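Local coordinates for tellurite resistance protein of COG3793 (Nostoc punctiforme, PDB 2OU3) that is of uncertain function but belongs to the TerB tellurite resistance family, binds zinc and holds indole-3-carbaldehyde in a pocket between its helices, at residues I31-V36 against A59-A64; G9-I14 against N21-N26. All blocks are in the same frame, centred on the assembly; numbering follows the deposited sequence.

Contact 1 of 2, residues I31-V36 against A59-A64. With I3A (1H-indole-3-carbaldehyde), chain E.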
ATOM      1  N   ILE A  31       6.263  10.465 -15.673  1.00 14.01           N
ATOM      2  CA  ILE A  31       5.322  10.489 -16.793  1.00 12.82           C
ATOM      3  C   ILE A  31       3.967   9.884 -16.379  1.00 14.01           C
ATOM      4  O   ILE A  31       2.901  10.466 -16.645  1.00 14.68           O
ATOM      5  CB  ILE A  31       5.917   9.783 -18.043  1.00 13.52           C
ATOM      6  CG1 ILE A  31       7.123  10.556 -18.586  1.00 13.90           C
ATOM      7  CG2 ILE A  31       4.885   9.679 -19.159  1.00  7.98           C
ATOM      8  CD1 ILE A  31       8.011   9.735 -19.517  1.00 13.88           C
ATOM      9  N   TYR A  32       4.015   8.756 -15.669  1.00 15.01           N
ATOM     10  CA  TYR A  32       2.802   8.120 -15.165  1.00 13.71           C
ATOM     11  C   TYR A  32       2.000   9.076 -14.282  1.00 12.91           C
ATOM     12  O   TYR A  32       0.786   9.258 -14.490  1.00 11.52           O
ATOM     13  CB  TYR A  32       3.155   6.873 -14.377  1.00 12.69           C
ATOM     14  CG  TYR A  32       1.989   6.215 -13.647  1.00 13.67           C
ATOM     15  CD1 TYR A  32       1.143   5.336 -14.301  1.00 11.98           C
ATOM     16  CD2 TYR A  32       1.749   6.472 -12.298  1.00 17.08           C
ATOM     17  CE1 TYR A  32       0.080   4.733 -13.641  1.00 14.62           C
ATOM     18  CE2 TYR A  32       0.700   5.879 -11.636  1.00 16.44           C
ATOM     19  CZ  TYR A  32      -0.120   4.997 -12.288  1.00 17.02           C
ATOM     20  OH  TYR A  32      -1.150   4.401 -11.593  1.00 14.44           O
HETATM   21  N   MSE A  33       2.663   9.717 -13.324  1.00 13.97           N
HETATM   22  CA  MSE A  33       1.991  10.642 -12.402  0.70 13.68           C
HETATM   23  C   MSE A  33       1.484  11.878 -13.104  1.00 14.09           C
HETATM   24  O   MSE A  33       0.420  12.377 -12.774  1.00 15.18           O
HETATM   25  CB  MSE A  33       2.890  11.061 -11.243  0.70 14.36           C
HETATM   26  CG  MSE A  33       3.006  10.027 -10.176  0.70 16.95           C
HETATM   27 SE   MSE A  33       1.284   9.468  -9.457  0.53 19.65          SE
HETATM   28  CE  MSE A  33       0.467  11.114  -9.348  0.70  9.29           C
ATOM     29  N   LYS A  34       2.244  12.390 -14.083  1.00 13.93           N
ATOM     30  CA  LYS A  34       1.757  13.498 -14.897  1.00 13.99           C
ATOM     31  C   LYS A  34       0.477  13.110 -15.628  1.00 15.09           C
ATOM     32  O   LYS A  34      -0.439  13.900 -15.749  1.00 14.43           O
ATOM     33  CB  LYS A  34       2.826  13.998 -15.895  1.00 15.31           C
ATOM     34  CG  LYS A  34       3.936  14.798 -15.181  1.00 12.76           C
ATOM     35  CD  LYS A  34       5.151  15.116 -16.029  1.00 14.01           C
ATOM     36  CE  LYS A  34       6.122  16.035 -15.260  1.00 16.23           C
ATOM     37  NZ  LYS A  34       7.315  16.447 -16.058  1.00 14.68           N
ATOM     38  N   SER A  35       0.415  11.873 -16.110  1.00 13.14           N
ATOM     39  CA  SER A  35      -0.777  11.382 -16.789  1.00 14.02           C
ATOM     40  C   SER A  35      -1.963  11.350 -15.819  1.00 13.89           C
ATOM     41  O   SER A  35      -3.088  11.739 -16.140  1.00 14.98           O
ATOM     42  CB  SER A  35      -0.512   9.979 -17.316  1.00 13.19           C
ATOM     43  OG  SER A  35       0.546  10.023 -18.225  1.00 10.57           O
ATOM     44  N   VAL A  36      -1.688  10.861 -14.621  1.00 12.53           N
ATOM     45  CA  VAL A  36      -2.699  10.711 -13.587  1.00 13.94           C
ATOM     46  C   VAL A  36      -3.248  12.075 -13.226  1.00 14.67           C
ATOM     47  O   VAL A  36      -4.472  12.249 -13.148  1.00 15.91           O
ATOM     48  CB  VAL A  36      -2.122  10.007 -12.332  1.00 12.51           C
ATOM     49  CG1 VAL A  36      -3.050  10.218 -11.098  1.00 13.96           C
ATOM     50  CG2 VAL A  36      -1.884   8.505 -12.605  1.00 14.30           C
ATOM     51  N   ALA A  59       5.432   9.633  -3.814  1.00 14.00           N
ATOM     52  CA  ALA A  59       6.594   9.623  -2.903  1.00 15.46           C
ATOM     53  C   ALA A  59       6.787   8.279  -2.228  1.00 16.20           C
ATOM     54  O   ALA A  59       7.945   7.868  -2.007  1.00 16.63           O
ATOM     55  CB  ALA A  59       6.468  10.719  -1.842  1.00 15.50           C
ATOM     56  N   SER A  60       5.676   7.602  -1.896  1.00 18.05           N
ATOM     57  CA  SER A  60       5.740   6.336  -1.180  1.00 18.80           C
ATOM     58  C   SER A  60       6.506   5.310  -1.963  1.00 17.68           C
ATOM     59  O   SER A  60       7.015   4.390  -1.360  1.00 18.24           O
ATOM     60  CB  SER A  60       4.356   5.778  -0.842  1.00 19.29           C
ATOM     61  OG  SER A  60       3.720   5.254  -1.976  1.00 17.89           O
ATOM     62  N   TRP A  61       6.556   5.403  -3.296  1.00 16.01           N
ATOM     63  CA  TRP A  61       7.284   4.390  -4.093  1.00 16.85           C
ATOM     64  C   TRP A  61       8.795   4.545  -3.989  1.00 18.00           C
ATOM     65  O   TRP A  61       9.550   3.735  -4.530  1.00 18.43           O
ATOM     66  CB  TRP A  61       6.949   4.419  -5.579  1.00 17.36           C
ATOM     67  CG  TRP A  61       5.496   4.596  -5.861  1.00 15.77           C
ATOM     68  CD1 TRP A  61       4.467   4.164  -5.093  1.00 16.91           C
ATOM     69  CD2 TRP A  61       4.913   5.269  -6.980  1.00 12.24           C
ATOM     70  NE1 TRP A  61       3.271   4.531  -5.659  1.00 14.81           N
ATOM     71  CE2 TRP A  61       3.519   5.196  -6.828  1.00 15.75           C
ATOM     72  CE3 TRP A  61       5.435   5.911  -8.116  1.00 15.14           C
ATOM     73  CZ2 TRP A  61       2.637   5.768  -7.748  1.00 14.57           C
ATOM     74  CZ3 TRP A  61       4.569   6.470  -9.014  1.00 15.62           C
ATOM     75  CH2 TRP A  61       3.181   6.400  -8.828  1.00 16.83           C
ATOM     76  N   GLY A  62       9.244   5.594  -3.341  1.00 15.04           N
ATOM     77  CA  GLY A  62      10.686   5.844  -3.166  1.00 17.04           C
ATOM     78  C   GLY A  62      11.376   6.466  -4.368  1.00 16.85           C
ATOM     79  O   GLY A  62      12.614   6.394  -4.508  1.00 16.18           O
ATOM     80  N   VAL A  63      10.586   7.104  -5.235  1.00 16.09           N
ATOM     81  CA  VAL A  63      11.129   7.890  -6.370  1.00 13.53           C
ATOM     82  C   VAL A  63      12.180   8.917  -5.920  1.00 16.90           C
ATOM     83  O   VAL A  63      12.175   9.378  -4.773  1.00 14.93           O
ATOM     84  CB  VAL A  63      10.042   8.612  -7.195  1.00 15.18           C
ATOM     85  CG1 VAL A  63       9.109   7.613  -7.805  1.00 16.01           C
ATOM     86  CG2 VAL A  63       9.281   9.712  -6.373  1.00 12.96           C
ATOM     87  N   ALA A  64      13.115   9.225  -6.819  1.00 15.49           N
ATOM     88  CA  ALA A  64      14.072  10.302  -6.603  1.00 14.64           C
ATOM     89  C   ALA A  64      13.339  11.584  -6.281  1.00 15.99           C
ATOM     90  O   ALA A  64      12.230  11.791  -6.781  1.00 13.63           O
ATOM     91  CB  ALA A  64      14.984  10.496  -7.864  1.00 14.93           C
TER
HETATM   92  O   I3A E 163       5.835   4.341 -11.582  1.00 14.37           O
HETATM   93  C3' I3A E 163       4.758   3.926 -11.161  1.00 13.87           C
HETATM   94  C3  I3A E 163       3.852   3.264 -12.131  1.00  7.99           C
HETATM   95  C2  I3A E 163       2.653   2.698 -11.794  1.00  8.30           C
HETATM   96  N   I3A E 163       2.111   2.162 -12.940  1.00 11.03           N
HETATM   97  C8  I3A E 163       2.913   2.362 -14.006  1.00 11.37           C
HETATM   98  C9  I3A E 163       4.110   3.089 -13.564  1.00 10.31           C
HETATM   99  C4  I3A E 163       5.143   3.401 -14.461  1.00 11.96           C
HETATM  100  C5  I3A E 163       4.991   3.048 -15.781  1.00 11.86           C
HETATM  101  C6  I3A E 163       3.858   2.347 -16.228  1.00 12.27           C
HETATM  102  C7  I3A E 163       2.847   2.013 -15.341  1.00 11.93           C
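Tyr32 and Trp61 are two aromatic walls of the indole-3-carbaldehyde pocket, and they touch each other beside the ligand. Tyr32 CD2 lies 3.8 Å from Trp61 CH2. The two ring planes are inclined at 59°, and the rings meet at their near corners, CD2 and CH2. The Tyr32 side chain leaves the helix with chi1 at 173°, CG opposite the backbone N, and this turns one ring face to the ligand. I3A C2 sits 3.5 Å above the centre of that ring, and Val36 CG2 packs on the opposite face. Trp61 receives the aldehyde end: its CZ3 is 3.3 Å from I3A C3', which lies over one face of the Trp61 ring. In the conformer described, Met33, a selenomethionine, folds its chain so that SE comes 3.7 Å from Trp61 CH2, an oblique Met-aromatic contact; a second conformer makes it less certain. Tyr32 OH is held by Asp96 and Ser100, which pin the far end of the ring. The ligand is itself hydrogen-bonded to Ser29 and Asp96. The contact is buried and joins helix 26-41 to the turn that follows helix 48-60. Helix 94-106 packs on Tyr32 and Val36, and helix 65-73 reaches Met33 through Leu71.

Contact 2 of 2, residues G9-I14 against N21-N26. With I3A (1H-indole-3-carbaldehyde), chain E.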
ATOM      1  N   GLY A   9      12.279  -1.931  -0.180  1.00 13.86           N
ATOM      2  CA  GLY A   9      11.011  -1.272   0.070  1.00 16.49           C
ATOM      3  C   GLY A   9      10.307  -0.861  -1.215  1.00 16.43           C
ATOM      4  O   GLY A   9       9.089  -1.018  -1.363  1.00 15.40           O
ATOM      5  N   SER A  10      11.064  -0.302  -2.141  1.00 16.72           N
ATOM      6  CA  SER A  10      10.485   0.149  -3.391  1.00 16.25           C
ATOM      7  C   SER A  10       9.944  -1.008  -4.235  1.00 15.70           C
ATOM      8  O   SER A  10       8.876  -0.889  -4.816  1.00 18.03           O
ATOM      9  CB  SER A  10      11.485   1.005  -4.167  1.00 18.25           C
ATOM     10  OG  SER A  10      11.693   2.221  -3.466  1.00 16.50           O
ATOM     11  N   SER A  11      10.686  -2.095  -4.325  1.00 16.52           N
ATOM     12  CA  SER A  11      10.225  -3.270  -5.060  1.00 16.08           C
ATOM     13  C   SER A  11       8.929  -3.810  -4.454  1.00 15.25           C
ATOM     14  O   SER A  11       8.006  -4.201  -5.175  1.00 14.62           O
ATOM     15  CB  SER A  11      11.274  -4.388  -5.003  1.00 16.61           C
ATOM     16  OG  SER A  11      12.469  -4.003  -5.623  1.00 24.22           O
ATOM     17  N   TRP A  12       8.887  -3.855  -3.118  1.00 15.45           N
ATOM     18  CA  TRP A  12       7.748  -4.436  -2.421  1.00 15.69           C
ATOM     19  C   TRP A  12       6.516  -3.603  -2.692  1.00 14.19           C
ATOM     20  O   TRP A  12       5.480  -4.129  -3.089  1.00 14.79           O
ATOM     21  CB  TRP A  12       7.995  -4.537  -0.901  1.00 14.30           C
ATOM     22  CG  TRP A  12       6.887  -5.268  -0.167  1.00 14.10           C
ATOM     23  CD1 TRP A  12       6.896  -6.561   0.190  1.00 16.15           C
ATOM     24  CD2 TRP A  12       5.643  -4.748   0.269  1.00 17.15           C
ATOM     25  NE1 TRP A  12       5.740  -6.900   0.817  1.00 16.59           N
ATOM     26  CE2 TRP A  12       4.934  -5.814   0.866  1.00 15.17           C
ATOM     27  CE3 TRP A  12       5.049  -3.502   0.215  1.00 13.27           C
ATOM     28  CZ2 TRP A  12       3.675  -5.657   1.429  1.00 18.54           C
ATOM     29  CZ3 TRP A  12       3.810  -3.342   0.766  1.00 14.84           C
ATOM     30  CH2 TRP A  12       3.115  -4.424   1.329  1.00 15.46           C
ATOM     31  N   ILE A  13       6.623  -2.288  -2.505  1.00 13.92           N
ATOM     32  CA  ILE A  13       5.472  -1.417  -2.654  0.50 14.55           C
ATOM     33  C   ILE A  13       5.012  -1.294  -4.114  1.00 14.10           C
ATOM     34  O   ILE A  13       3.805  -1.216  -4.402  1.00 14.22           O
ATOM     35  CB  ILE A  13       5.760  -0.023  -2.003  0.50 15.80           C
ATOM     36  CG1 ILE A  13       4.461   0.670  -1.600  0.50 19.31           C
ATOM     37  CG2 ILE A  13       6.625   0.863  -2.909  0.50 16.47           C
ATOM     38  CD1 ILE A  13       3.448  -0.246  -0.905  0.50 21.64           C
ATOM     39  N   ILE A  14       5.964  -1.270  -5.043  1.00 14.99           N
ATOM     40  CA  ILE A  14       5.619  -1.251  -6.467  1.00 14.17           C
ATOM     41  C   ILE A  14       4.899  -2.537  -6.825  1.00 14.47           C
ATOM     42  O   ILE A  14       3.843  -2.516  -7.478  1.00 16.07           O
ATOM     43  CB  ILE A  14       6.866  -1.067  -7.337  1.00 16.61           C
ATOM     44  CG1 ILE A  14       7.297   0.376  -7.297  1.00 15.43           C
ATOM     45  CG2 ILE A  14       6.565  -1.498  -8.764  1.00 18.95           C
ATOM     46  CD1 ILE A  14       6.301   1.360  -8.029  1.00 16.66           C
ATOM     47  N   ASN A  21       7.256  -6.590 -11.338  1.00 15.05           N
ATOM     48  CA  ASN A  21       8.442  -7.270 -10.787  1.00 15.44           C
ATOM     49  C   ASN A  21       9.753  -6.483 -10.891  1.00 17.12           C
ATOM     50  O   ASN A  21      10.817  -6.995 -10.503  1.00 17.19           O
ATOM     51  CB  ASN A  21       8.602  -8.634 -11.460  1.00 16.06           C
ATOM     52  CG  ASN A  21       7.468  -9.572 -11.140  1.00 21.90           C
ATOM     53  OD1 ASN A  21       6.949 -10.236 -12.025  1.00 27.76           O
ATOM     54  ND2 ASN A  21       7.082  -9.637  -9.876  1.00 17.06           N
ATOM     55  N   GLN A  22       9.664  -5.218 -11.324  1.00 16.79           N
ATOM     56  CA  GLN A  22      10.819  -4.343 -11.505  1.00 19.05           C
ATOM     57  C   GLN A  22      10.353  -2.959 -11.068  1.00 18.20           C
ATOM     58  O   GLN A  22       9.191  -2.664 -11.268  1.00 15.26           O
ATOM     59  CB  GLN A  22      11.135  -4.375 -12.991  1.00 20.11           C
ATOM     60  CG  GLN A  22      12.388  -3.757 -13.465  1.00 31.64           C
ATOM     61  CD  GLN A  22      12.488  -3.851 -14.986  1.00 31.08           C
ATOM     62  OE1 GLN A  22      11.857  -4.719 -15.612  1.00 45.74           O
ATOM     63  NE2 GLN A  22      13.271  -2.955 -15.589  1.00 44.52           N
ATOM     64  N   ILE A  23      11.233  -2.145 -10.470  1.00 16.04           N
ATOM     65  CA  ILE A  23      10.894  -0.779 -10.072  1.00 14.33           C
ATOM     66  C   ILE A  23      10.937   0.058 -11.360  1.00 13.92           C
ATOM     67  O   ILE A  23      11.952  -0.004 -12.061  1.00 13.65           O
ATOM     68  CB  ILE A  23      11.911  -0.215  -9.075  1.00 11.81           C
ATOM     69  CG1 ILE A  23      11.961  -1.075  -7.808  1.00 17.94           C
ATOM     70  CG2 ILE A  23      11.524   1.225  -8.695  1.00 13.54           C
ATOM     71  CD1 ILE A  23      13.131  -0.789  -6.858  1.00 16.40           C
ATOM     72  N   PRO A  24       9.859   0.814 -11.681  1.00 12.52           N
ATOM     73  CA  PRO A  24       9.932   1.711 -12.848  1.00 14.73           C
ATOM     74  C   PRO A  24      11.030   2.763 -12.696  1.00 15.65           C
ATOM     75  O   PRO A  24      11.371   3.172 -11.563  1.00 14.98           O
ATOM     76  CB  PRO A  24       8.541   2.393 -12.871  1.00 14.29           C
ATOM     77  CG  PRO A  24       7.656   1.407 -12.168  1.00 14.63           C
ATOM     78  CD  PRO A  24       8.521   0.876 -11.050  1.00 10.30           C
ATOM     79  N   THR A  25      11.550   3.220 -13.831  1.00 14.24           N
ATOM     80  CA  THR A  25      12.507   4.314 -13.837  1.00 14.17           C
ATOM     81  C   THR A  25      11.842   5.528 -13.221  1.00 14.15           C
ATOM     82  O   THR A  25      10.598   5.653 -13.257  1.00 11.80           O
ATOM     83  CB  THR A  25      12.973   4.637 -15.267  1.00 13.45           C
ATOM     84  OG1 THR A  25      11.845   4.994 -16.045  1.00 15.23           O
ATOM     85  CG2 THR A  25      13.700   3.414 -15.913  1.00 14.28           C
ATOM     86  N   ASN A  26      12.647   6.420 -12.659  1.00 13.82           N
ATOM     87  CA  ASN A  26      12.085   7.696 -12.182  1.00 13.48           C
ATOM     88  C   ASN A  26      11.363   8.453 -13.271  1.00 12.94           C
ATOM     89  O   ASN A  26      10.322   9.085 -13.006  1.00 12.61           O
ATOM     90  CB  ASN A  26      13.140   8.600 -11.581  1.00 13.15           C
ATOM     91  CG  ASN A  26      13.645   8.076 -10.263  1.00 13.43           C
ATOM     92  OD1 ASN A  26      12.879   7.825  -9.350  1.00 16.55           O
ATOM     93  ND2 ASN A  26      14.941   7.885 -10.172  1.00 14.32           N
TER
HETATM   94  O   I3A E 163       5.835   4.341 -11.582  1.00 14.37           O
HETATM   95  C3' I3A E 163       4.758   3.926 -11.161  1.00 13.87           C
HETATM   96  C3  I3A E 163       3.852   3.264 -12.131  1.00  7.99           C
HETATM   97  C2  I3A E 163       2.653   2.698 -11.794  1.00  8.30           C
HETATM   98  N   I3A E 163       2.111   2.162 -12.940  1.00 11.03           N
HETATM   99  C8  I3A E 163       2.913   2.362 -14.006  1.00 11.37           C
HETATM  100  C9  I3A E 163       4.110   3.089 -13.564  1.00 10.31           C
HETATM  101  C4  I3A E 163       5.143   3.401 -14.461  1.00 11.96           C
HETATM  102  C5  I3A E 163       4.991   3.048 -15.781  1.00 11.86           C
HETATM  103  C6  I3A E 163       3.858   2.347 -16.228  1.00 12.27           C
HETATM  104  C7  I3A E 163       2.847   2.013 -15.341  1.00 11.93           C
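Ile23 has CG1 beside its backbone N (chi1 -60°) and a nearly extended chi2 of 168°, which carries CD1 back to helix 4-18. There CD1 meets two consecutive serines. It is 3.6 Å from Ser10 CB and 3.5 Å from Ser11 OG. Both hydroxyls have polar partners elsewhere: that of Ser10 bonds to Trp61, in the turn after helix 48-60, and Ser11 OG bonds to Lys7 O within its own helix. The methyl group therefore packs on serines whose polar ends are already engaged. One turn along, the CD1 and CG2 branches of Ile14 meet the CD corner of the Pro24 ring. Ile14 CD1 is 3.8 Å from Pro24 CD, and Ile14 CG2 is just as close to that carbon. The same CG2 branch also lies 3.8 Å from Gln22 O. The next corner of the proline ring, Pro24 CG, lies 3.5 Å from I3A O. Tyr161 of the second subunit packs on Gln22 and Pro24, and its OH is hydrogen-bonded to Thr25 N. Thr25 is the N-cap of helix 26-41, its OG1 capping Asp28 N. This is apolar packing of an interhelical loop on the helix before it, and through Pro24 it forms part of the indole-3-carbaldehyde pocket wall.

From the N terminus, helix 4-18 comes first, and contact 2 closes the short loop that folds back on it. Helix 26-41 follows at once. Contact 1 then closes a longer excursion of 22 residues, mostly helical, which brings the turn after helix 48-60 back to helix 26-41. The two loops are in series, neither nested nor crossed. The centres of contact 1 and contact 2 are about 11 Å apart. Two probable hydrogen bonds join them directly: Ser10 OG with Trp61 O, and Asn26 OD1 with Ala64 N. That turn is thus tied both to helix 4-18 and to the start of helix 26-41. Both contacts touch the same ligand and the second subunit.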